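Local atomic coordinates of capsid protein (PDB entry 3N7X), a protein that forms the icosahedral shell of a shrimp densovirus, sixty copies of a beta-barrel subunit assembling into the capsid that presumably encloses the viral genome. Residues I48-R53 / L291-R296; K112-G117 / G215-W220. All coordinates share one frame; numbering follows the deposited sequence.

Contact 1 (I48-R53 / L291-R296)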
ATOM      1  N   ILE A  48     -53.159  53.364 -47.902  1.00 21.45           N
ATOM      2  CA  ILE A  48     -53.966  54.416 -47.304  1.00 21.83           C
ATOM      3  C   ILE A  48     -54.987  53.793 -46.371  1.00 22.13           C
ATOM      4  O   ILE A  48     -55.711  52.873 -46.758  1.00 22.12           O
ATOM      5  CB  ILE A  48     -54.755  55.238 -48.362  1.00 22.57           C
ATOM      6  CG1 ILE A  48     -53.805  55.905 -49.354  1.00 24.27           C
ATOM      7  CG2 ILE A  48     -55.575  56.313 -47.673  1.00 20.72           C
ATOM      8  CD1 ILE A  48     -53.328  54.997 -50.454  1.00 27.89           C
ATOM      9  N   THR A  49     -55.043  54.293 -45.142  1.00 22.00           N
ATOM     10  CA  THR A  49     -56.003  53.796 -44.170  1.00 21.76           C
ATOM     11  C   THR A  49     -57.144  54.796 -44.013  1.00 21.25           C
ATOM     12  O   THR A  49     -56.920  56.005 -43.956  1.00 20.58           O
ATOM     13  CB  THR A  49     -55.352  53.573 -42.796  1.00 22.42           C
ATOM     14  OG1 THR A  49     -54.407  52.501 -42.889  1.00 23.54           O
ATOM     15  CG2 THR A  49     -56.412  53.219 -41.752  1.00 22.46           C
ATOM     16  N   PHE A  50     -58.365  54.281 -43.958  1.00 19.90           N
ATOM     17  CA  PHE A  50     -59.546  55.115 -43.790  1.00 19.08           C
ATOM     18  C   PHE A  50     -60.117  54.832 -42.414  1.00 19.70           C
ATOM     19  O   PHE A  50     -60.213  53.670 -42.008  1.00 20.28           O
ATOM     20  CB  PHE A  50     -60.582  54.779 -44.861  1.00 18.65           C
ATOM     21  CG  PHE A  50     -60.170  55.187 -46.242  1.00 19.70           C
ATOM     22  CD1 PHE A  50     -60.582  56.407 -46.772  1.00 19.02           C
ATOM     23  CD2 PHE A  50     -59.328  54.374 -47.000  1.00 19.50           C
ATOM     24  CE1 PHE A  50     -60.163  56.818 -48.038  1.00 17.54           C
ATOM     25  CE2 PHE A  50     -58.902  54.773 -48.267  1.00 19.04           C
ATOM     26  CZ  PHE A  50     -59.321  56.001 -48.786  1.00 18.79           C
ATOM     27  N   GLN A  51     -60.488  55.889 -41.695  1.00 18.61           N
ATOM     28  CA  GLN A  51     -61.044  55.741 -40.353  1.00 19.21           C
ATOM     29  C   GLN A  51     -62.131  56.773 -40.121  1.00 19.74           C
ATOM     30  O   GLN A  51     -62.011  57.909 -40.578  1.00 21.04           O
ATOM     31  CB  GLN A  51     -59.950  55.937 -39.301  1.00 18.93           C
ATOM     32  CG  GLN A  51     -58.758  55.018 -39.462  1.00 21.12           C
ATOM     33  CD  GLN A  51     -57.559  55.459 -38.643  1.00 22.72           C
ATOM     34  OE1 GLN A  51     -57.148  56.619 -38.698  1.00 24.66           O
ATOM     35  NE2 GLN A  51     -56.981  54.529 -37.888  1.00 22.32           N
ATOM     36  N   THR A  52     -63.187  56.379 -39.413  1.00 18.81           N
ATOM     37  CA  THR A  52     -64.277  57.296 -39.101  1.00 18.64           C
ATOM     38  C   THR A  52     -65.132  56.750 -37.956  1.00 18.84           C
ATOM     39  O   THR A  52     -64.996  55.587 -37.575  1.00 18.72           O
ATOM     40  CB  THR A  52     -65.179  57.550 -40.333  1.00 19.29           C
ATOM     41  OG1 THR A  52     -66.040  58.668 -40.072  1.00 19.74           O
ATOM     42  CG2 THR A  52     -66.036  56.319 -40.644  1.00 17.90           C
ATOM     43  N   ARG A  53     -66.006  57.593 -37.407  1.00 17.77           N
ATOM     44  CA  ARG A  53     -66.882  57.184 -36.313  1.00 17.81           C
ATOM     45  C   ARG A  53     -68.302  57.665 -36.605  1.00 18.72           C
ATOM     46  O   ARG A  53     -68.488  58.745 -37.157  1.00 19.60           O
ATOM     47  CB  ARG A  53     -66.400  57.779 -34.989  1.00 16.09           C
ATOM     48  CG  ARG A  53     -64.890  57.743 -34.773  1.00 15.24           C
ATOM     49  CD  ARG A  53     -64.566  58.200 -33.358  1.00 15.36           C
ATOM     50  NE  ARG A  53     -63.158  58.524 -33.158  1.00 15.40           N
ATOM     51  CZ  ARG A  53     -62.609  59.699 -33.457  1.00 16.19           C
ATOM     52  NH1 ARG A  53     -63.348  60.668 -33.976  1.00 15.07           N
ATOM     53  NH2 ARG A  53     -61.320  59.910 -33.215  1.00 14.13           N
ATOM     54  N   LEU A 291     -60.700  50.879 -42.936  1.00 19.27           N
ATOM     55  CA  LEU A 291     -60.439  50.130 -44.152  1.00 18.53           C
ATOM     56  C   LEU A 291     -59.006  50.395 -44.588  1.00 19.57           C
ATOM     57  O   LEU A 291     -58.545  51.540 -44.589  1.00 19.05           O
ATOM     58  CB  LEU A 291     -61.412  50.531 -45.260  1.00 16.73           C
ATOM     59  CG  LEU A 291     -61.179  49.806 -46.594  1.00 17.57           C
ATOM     60  CD1 LEU A 291     -62.494  49.656 -47.341  1.00 15.08           C
ATOM     61  CD2 LEU A 291     -60.154  50.570 -47.431  1.00 14.44           C
ATOM     62  N   HIS A 292     -58.300  49.322 -44.935  1.00 21.47           N
ATOM     63  CA  HIS A 292     -56.918  49.417 -45.386  1.00 23.66           C
ATOM     64  C   HIS A 292     -56.891  49.233 -46.893  1.00 22.47           C
ATOM     65  O   HIS A 292     -57.183  48.152 -47.410  1.00 20.84           O
ATOM     66  CB  HIS A 292     -56.046  48.355 -44.705  1.00 27.68           C
ATOM     67  CG  HIS A 292     -55.951  48.518 -43.219  1.00 37.09           C
ATOM     68  ND1 HIS A 292     -55.529  49.690 -42.622  1.00 40.43           N
ATOM     69  CD2 HIS A 292     -56.237  47.663 -42.207  1.00 40.14           C
ATOM     70  CE1 HIS A 292     -55.560  49.550 -41.308  1.00 41.27           C
ATOM     71  NE2 HIS A 292     -55.986  48.331 -41.030  1.00 41.99           N
ATOM     72  N   LEU A 293     -56.541  50.307 -47.590  1.00 20.79           N
ATOM     73  CA  LEU A 293     -56.486  50.300 -49.039  1.00 19.82           C
ATOM     74  C   LEU A 293     -55.053  50.343 -49.541  1.00 20.68           C
ATOM     75  O   LEU A 293     -54.184  50.969 -48.931  1.00 22.34           O
ATOM     76  CB  LEU A 293     -57.240  51.509 -49.579  1.00 17.92           C
ATOM     77  CG  LEU A 293     -57.436  51.563 -51.094  1.00 18.82           C
ATOM     78  CD1 LEU A 293     -58.511  50.571 -51.505  1.00 16.31           C
ATOM     79  CD2 LEU A 293     -57.839  52.964 -51.504  1.00 17.53           C
ATOM     80  N   GLU A 294     -54.803  49.656 -50.648  1.00 20.00           N
ATOM     81  CA  GLU A 294     -53.482  49.666 -51.254  1.00 20.20           C
ATOM     82  C   GLU A 294     -53.707  50.106 -52.688  1.00 20.49           C
ATOM     83  O   GLU A 294     -54.532  49.540 -53.406  1.00 21.20           O
ATOM     84  CB  GLU A 294     -52.821  48.285 -51.215  1.00 18.97           C
ATOM     85  CG  GLU A 294     -51.470  48.252 -51.931  1.00 20.76           C
ATOM     86  CD  GLU A 294     -50.715  46.934 -51.770  1.00 22.33           C
ATOM     87  OE1 GLU A 294     -51.346  45.901 -51.455  1.00 21.36           O
ATOM     88  OE2 GLU A 294     -49.478  46.931 -51.972  1.00 22.07           O
ATOM     89  N   VAL A 295     -52.992  51.145 -53.091  1.00 20.85           N
ATOM     90  CA  VAL A 295     -53.131  51.672 -54.431  1.00 20.30           C
ATOM     91  C   VAL A 295     -51.825  51.556 -55.185  1.00 21.50           C
ATOM     92  O   VAL A 295     -50.740  51.835 -54.668  1.00 22.13           O
ATOM     93  CB  VAL A 295     -53.563  53.146 -54.415  1.00 20.10           C
ATOM     94  CG1 VAL A 295     -53.716  53.654 -55.838  1.00 20.92           C
ATOM     95  CG2 VAL A 295     -54.867  53.294 -53.654  1.00 19.91           C
ATOM     96  N   ARG A 296     -51.962  51.146 -56.430  1.00 21.14           N
ATOM     97  CA  ARG A 296     -50.855  50.945 -57.334  1.00 21.44           C
ATOM     98  C   ARG A 296     -50.367  52.299 -57.885  1.00 22.20           C
ATOM     99  O   ARG A 296     -51.172  53.183 -58.188  1.00 22.30           O
ATOM    100  CB  ARG A 296     -51.369  50.017 -58.430  1.00 22.01           C
ATOM    101  CG  ARG A 296     -50.365  49.500 -59.375  1.00 24.38           C
ATOM    102  CD  ARG A 296     -49.398  48.514 -58.770  1.00 23.47           C
ATOM    103  NE  ARG A 296     -48.429  48.262 -59.823  1.00 25.66           N
ATOM    104  CZ  ARG A 296     -48.600  47.371 -60.790  1.00 25.51           C
ATOM    105  NH1 ARG A 296     -49.687  46.615 -60.817  1.00 25.34           N
ATOM    106  NH2 ARG A 296     -47.725  47.304 -61.781  1.00 28.83           N
TER

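Contact 2 (K112-G117 / G215-W220)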
ATOM      1  N   LYS A 112     -56.447  47.485 -54.075  1.00 22.24           N
ATOM      2  CA  LYS A 112     -56.817  46.272 -53.348  1.00 22.82           C
ATOM      3  C   LYS A 112     -57.313  46.708 -51.990  1.00 23.23           C
ATOM      4  O   LYS A 112     -56.896  47.749 -51.478  1.00 23.87           O
ATOM      5  CB  LYS A 112     -55.613  45.376 -53.053  1.00 23.54           C
ATOM      6  CG  LYS A 112     -54.931  44.736 -54.208  1.00 26.54           C
ATOM      7  CD  LYS A 112     -53.759  43.918 -53.696  1.00 25.23           C
ATOM      8  CE  LYS A 112     -53.042  43.247 -54.845  1.00 26.09           C
ATOM      9  NZ  LYS A 112     -51.880  42.460 -54.373  1.00 29.52           N
ATOM     10  N   VAL A 113     -58.186  45.902 -51.400  1.00 22.45           N
ATOM     11  CA  VAL A 113     -58.665  46.166 -50.057  1.00 22.08           C
ATOM     12  C   VAL A 113     -58.160  44.978 -49.256  1.00 23.45           C
ATOM     13  O   VAL A 113     -58.479  43.825 -49.557  1.00 24.28           O
ATOM     14  CB  VAL A 113     -60.193  46.214 -49.971  1.00 21.66           C
ATOM     15  CG1 VAL A 113     -60.615  46.375 -48.515  1.00 21.08           C
ATOM     16  CG2 VAL A 113     -60.721  47.371 -50.794  1.00 21.02           C
ATOM     17  N   HIS A 114     -57.344  45.254 -48.248  1.00 24.38           N
ATOM     18  CA  HIS A 114     -56.792  44.200 -47.416  1.00 24.98           C
ATOM     19  C   HIS A 114     -57.748  43.800 -46.315  1.00 25.75           C
ATOM     20  O   HIS A 114     -58.215  42.666 -46.262  1.00 28.43           O
ATOM     21  CB  HIS A 114     -55.467  44.657 -46.806  1.00 24.08           C
ATOM     22  CG  HIS A 114     -54.349  44.725 -47.796  1.00 26.55           C
ATOM     23  ND1 HIS A 114     -53.734  43.598 -48.300  1.00 26.83           N
ATOM     24  CD2 HIS A 114     -53.776  45.778 -48.426  1.00 27.52           C
ATOM     25  CE1 HIS A 114     -52.834  43.954 -49.199  1.00 26.35           C
ATOM     26  NE2 HIS A 114     -52.839  45.270 -49.296  1.00 26.92           N
ATOM     27  N   LYS A 115     -58.054  44.747 -45.445  1.00 26.07           N
ATOM     28  CA  LYS A 115     -58.924  44.480 -44.318  1.00 26.41           C
ATOM     29  C   LYS A 115     -59.824  45.688 -44.073  1.00 26.02           C
ATOM     30  O   LYS A 115     -59.458  46.822 -44.381  1.00 26.68           O
ATOM     31  CB  LYS A 115     -58.048  44.202 -43.096  1.00 27.50           C
ATOM     32  CG  LYS A 115     -58.760  43.685 -41.875  1.00 33.51           C
ATOM     33  CD  LYS A 115     -57.775  43.496 -40.719  1.00 37.89           C
ATOM     34  CE  LYS A 115     -58.481  42.965 -39.467  1.00 43.47           C
ATOM     35  NZ  LYS A 115     -57.594  42.886 -38.262  1.00 45.55           N
ATOM     36  N   ALA A 116     -61.011  45.440 -43.536  1.00 23.79           N
ATOM     37  CA  ALA A 116     -61.947  46.510 -43.231  1.00 22.88           C
ATOM     38  C   ALA A 116     -62.907  45.982 -42.180  1.00 23.45           C
ATOM     39  O   ALA A 116     -63.044  44.767 -42.012  1.00 23.86           O
ATOM     40  CB  ALA A 116     -62.704  46.926 -44.478  1.00 19.76           C
ATOM     41  N   GLY A 117     -63.564  46.885 -41.461  1.00 23.07           N
ATOM     42  CA  GLY A 117     -64.493  46.434 -40.447  1.00 22.17           C
ATOM     43  C   GLY A 117     -65.082  47.518 -39.575  1.00 21.50           C
ATOM     44  O   GLY A 117     -64.830  48.712 -39.768  1.00 21.69           O
ATOM     45  N   GLY A 215     -60.359  41.307 -47.797  1.00 22.50           N
ATOM     46  CA  GLY A 215     -60.576  41.213 -49.226  1.00 21.53           C
ATOM     47  C   GLY A 215     -59.585  40.289 -49.900  1.00 22.11           C
ATOM     48  O   GLY A 215     -58.494  40.051 -49.383  1.00 22.17           O
ATOM     49  N   ASP A 216     -59.969  39.753 -51.054  1.00 22.18           N
ATOM     50  CA  ASP A 216     -59.090  38.873 -51.807  1.00 21.04           C
ATOM     51  C   ASP A 216     -58.009  39.765 -52.404  1.00 21.03           C
ATOM     52  O   ASP A 216     -58.311  40.802 -52.996  1.00 20.42           O
ATOM     53  CB  ASP A 216     -59.856  38.186 -52.925  1.00 20.46           C
ATOM     54  CG  ASP A 216     -59.058  37.079 -53.559  1.00 23.01           C
ATOM     55  OD1 ASP A 216     -59.308  35.904 -53.217  1.00 23.38           O
ATOM     56  OD2 ASP A 216     -58.168  37.384 -54.383  1.00 22.73           O
ATOM     57  N   THR A 217     -56.754  39.359 -52.269  1.00 20.10           N
ATOM     58  CA  THR A 217     -55.661  40.179 -52.766  1.00 19.96           C
ATOM     59  C   THR A 217     -54.889  39.652 -53.967  1.00 20.23           C
ATOM     60  O   THR A 217     -53.828  40.188 -54.295  1.00 19.36           O
ATOM     61  CB  THR A 217     -54.647  40.457 -51.644  1.00 21.40           C
ATOM     62  OG1 THR A 217     -54.182  39.213 -51.103  1.00 22.33           O
ATOM     63  CG2 THR A 217     -55.284  41.278 -50.540  1.00 20.56           C
ATOM     64  N   ARG A 218     -55.403  38.626 -54.636  1.00 19.42           N
ATOM     65  CA  ARG A 218     -54.689  38.083 -55.788  1.00 20.24           C
ATOM     66  C   ARG A 218     -54.686  39.030 -56.993  1.00 20.72           C
ATOM     67  O   ARG A 218     -53.785  38.961 -57.831  1.00 21.42           O
ATOM     68  CB  ARG A 218     -55.277  36.725 -56.200  1.00 20.04           C
ATOM     69  CG  ARG A 218     -56.499  36.786 -57.110  1.00 21.08           C
ATOM     70  CD  ARG A 218     -57.140  35.415 -57.183  1.00 22.30           C
ATOM     71  NE  ARG A 218     -57.645  35.025 -55.870  1.00 24.67           N
ATOM     72  CZ  ARG A 218     -57.720  33.775 -55.425  1.00 25.15           C
ATOM     73  NH1 ARG A 218     -57.318  32.764 -56.184  1.00 26.02           N
ATOM     74  NH2 ARG A 218     -58.198  33.537 -54.212  1.00 23.97           N
ATOM     75  N   ASN A 219     -55.681  39.912 -57.077  1.00 19.42           N
ATOM     76  CA  ASN A 219     -55.770  40.849 -58.197  1.00 19.56           C
ATOM     77  C   ASN A 219     -55.735  42.312 -57.788  1.00 20.40           C
ATOM     78  O   ASN A 219     -55.829  42.653 -56.608  1.00 20.36           O
ATOM     79  CB  ASN A 219     -57.074  40.649 -58.975  1.00 19.05           C
ATOM     80  CG  ASN A 219     -57.256  39.238 -59.464  1.00 22.19           C
ATOM     81  OD1 ASN A 219     -56.349  38.648 -60.051  1.00 23.92           O
ATOM     82  ND2 ASN A 219     -58.444  38.688 -59.243  1.00 20.46           N
ATOM     83  N   TRP A 220     -55.593  43.167 -58.796  1.00 20.63           N
ATOM     84  CA  TRP A 220     -55.641  44.611 -58.625  1.00 20.62           C
ATOM     85  C   TRP A 220     -56.979  44.946 -59.289  1.00 21.33           C
ATOM     86  O   TRP A 220     -57.358  44.312 -60.279  1.00 20.84           O
ATOM     87  CB  TRP A 220     -54.507  45.314 -59.381  1.00 20.35           C
ATOM     88  CG  TRP A 220     -53.160  45.209 -58.726  1.00 20.80           C
ATOM     89  CD1 TRP A 220     -52.094  44.471 -59.155  1.00 19.32           C
ATOM     90  CD2 TRP A 220     -52.737  45.864 -57.522  1.00 20.97           C
ATOM     91  NE1 TRP A 220     -51.033  44.622 -58.292  1.00 19.30           N
ATOM     92  CE2 TRP A 220     -51.398  45.471 -57.281  1.00 19.89           C
ATOM     93  CE3 TRP A 220     -53.358  46.746 -56.622  1.00 19.82           C
ATOM     94  CZ2 TRP A 220     -50.666  45.927 -56.177  1.00 19.34           C
ATOM     95  CZ3 TRP A 220     -52.631  47.202 -55.521  1.00 20.91           C
ATOM     96  CH2 TRP A 220     -51.296  46.789 -55.310  1.00 20.80           C
TER
HETATM   97  O   HOH W   1     -59.227  43.228 -52.117  1.00 17.76           O
HETATM   98  O   HOH W   2     -56.865  40.508 -46.721  1.00 24.78           O

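Contact 1 (I48-R53 / L291-R296)
F50 lies beside L291 and runs obliquely across L293, and this buried face of two paired strands is where the contact is tight. The F50 ring presents its edge to L293, with CE2 of F50 3.9 Å from CD2 of L293; CD2 of F50 touches CD2 of L291 at the same distance. Farther along the same face, CD1 of I48 meets CG2 of V295, and M106 of helix 97-109 covers L293 and V295. The backbone beneath is regular antiparallel sheet within the capsid protein's beta-barrel, I48 with L293 and F50 with L291 forming hydrogen-bonded pairs. In the first, N of I48 reaches O of L293 at 2.8 Å; in the second, N of F50 gives O of L291 a bond of the same length.

The other face is looser and partly exposed. There T49 and H292 form a non-hydrogen-bonded pair whose side chains run alongside each other. T49 turns OG1 anti to its carbonyl carbon (chi1 -67°), which sets the hydroxyl at the imidazole edge, 3.0 Å from ND1 of H292 in a hydrogen bond. Beyond F50 the pairing runs on, T52 bonding F289 of strand 281-296; R53 bonds L38 of a second subunit and I194 of a third.

Contact 2 (K112-G117 / G215-W220)
K112 starts a run of strand 111-131 that the irregular segment 215-220 flanks, just after strand 208-214 has left its antiparallel pairing with that same strand in the barrel sheet. Fully extended beyond CG, the lysine chain passes obliquely over one face of the W220 indole. Its CE stands 3.6 Å from the centroid of the six-membered ring, a CH-pi contact almost on the ring normal. NZ travels on to a cation-pi position over the same ring and donates to O of T217 at 3.0 Å, in the carbonyl plane, so the ammonium is held by a backbone oxygen and an aromatic face together. V113 takes part through its backbone: its N donates to a water that in turn bonds O of D216, while its O receives a CA-H contact from G215.

At H114 the main chain makes the remaining direct bond, G215 N to H114 O at 3.0 Å; a second water bridges that oxygen to O of G215. The imidazole crosses the T217 side chain at about a right angle, ND1 being 3.6 Å from CG2, while E294 is the partner of its NE2. Within the turn, R218 grips the D216 carboxylate side-on in a salt bridge, NE to OD2 and NH2 to OD1; OD2 also accepts from N of R218 at 3.0 Å, which closes an Asx turn.

Contacts 1 and 2 illustrate how one sheet joins interactions made by residues far apart in sequence. Their centres are about 11 Å apart, and strands 281-296 and 111-131, one from each contact, are neighbours in the same antiparallel sheet. Across that seam the backbone N of H292 lies 2.8 Å from O of K115, a probable hydrogen bond. The side chains add a hydrogen bond of their own, OE1 of E294 lying 2.7 Å from NE2 of H114, while OE2 of E294 turns to S45. R296 of contact 1 also forms a cation-pi pair with W220 of contact 2. Both contacts lie away from the calcium-binding residues Y55, Q176 and E191.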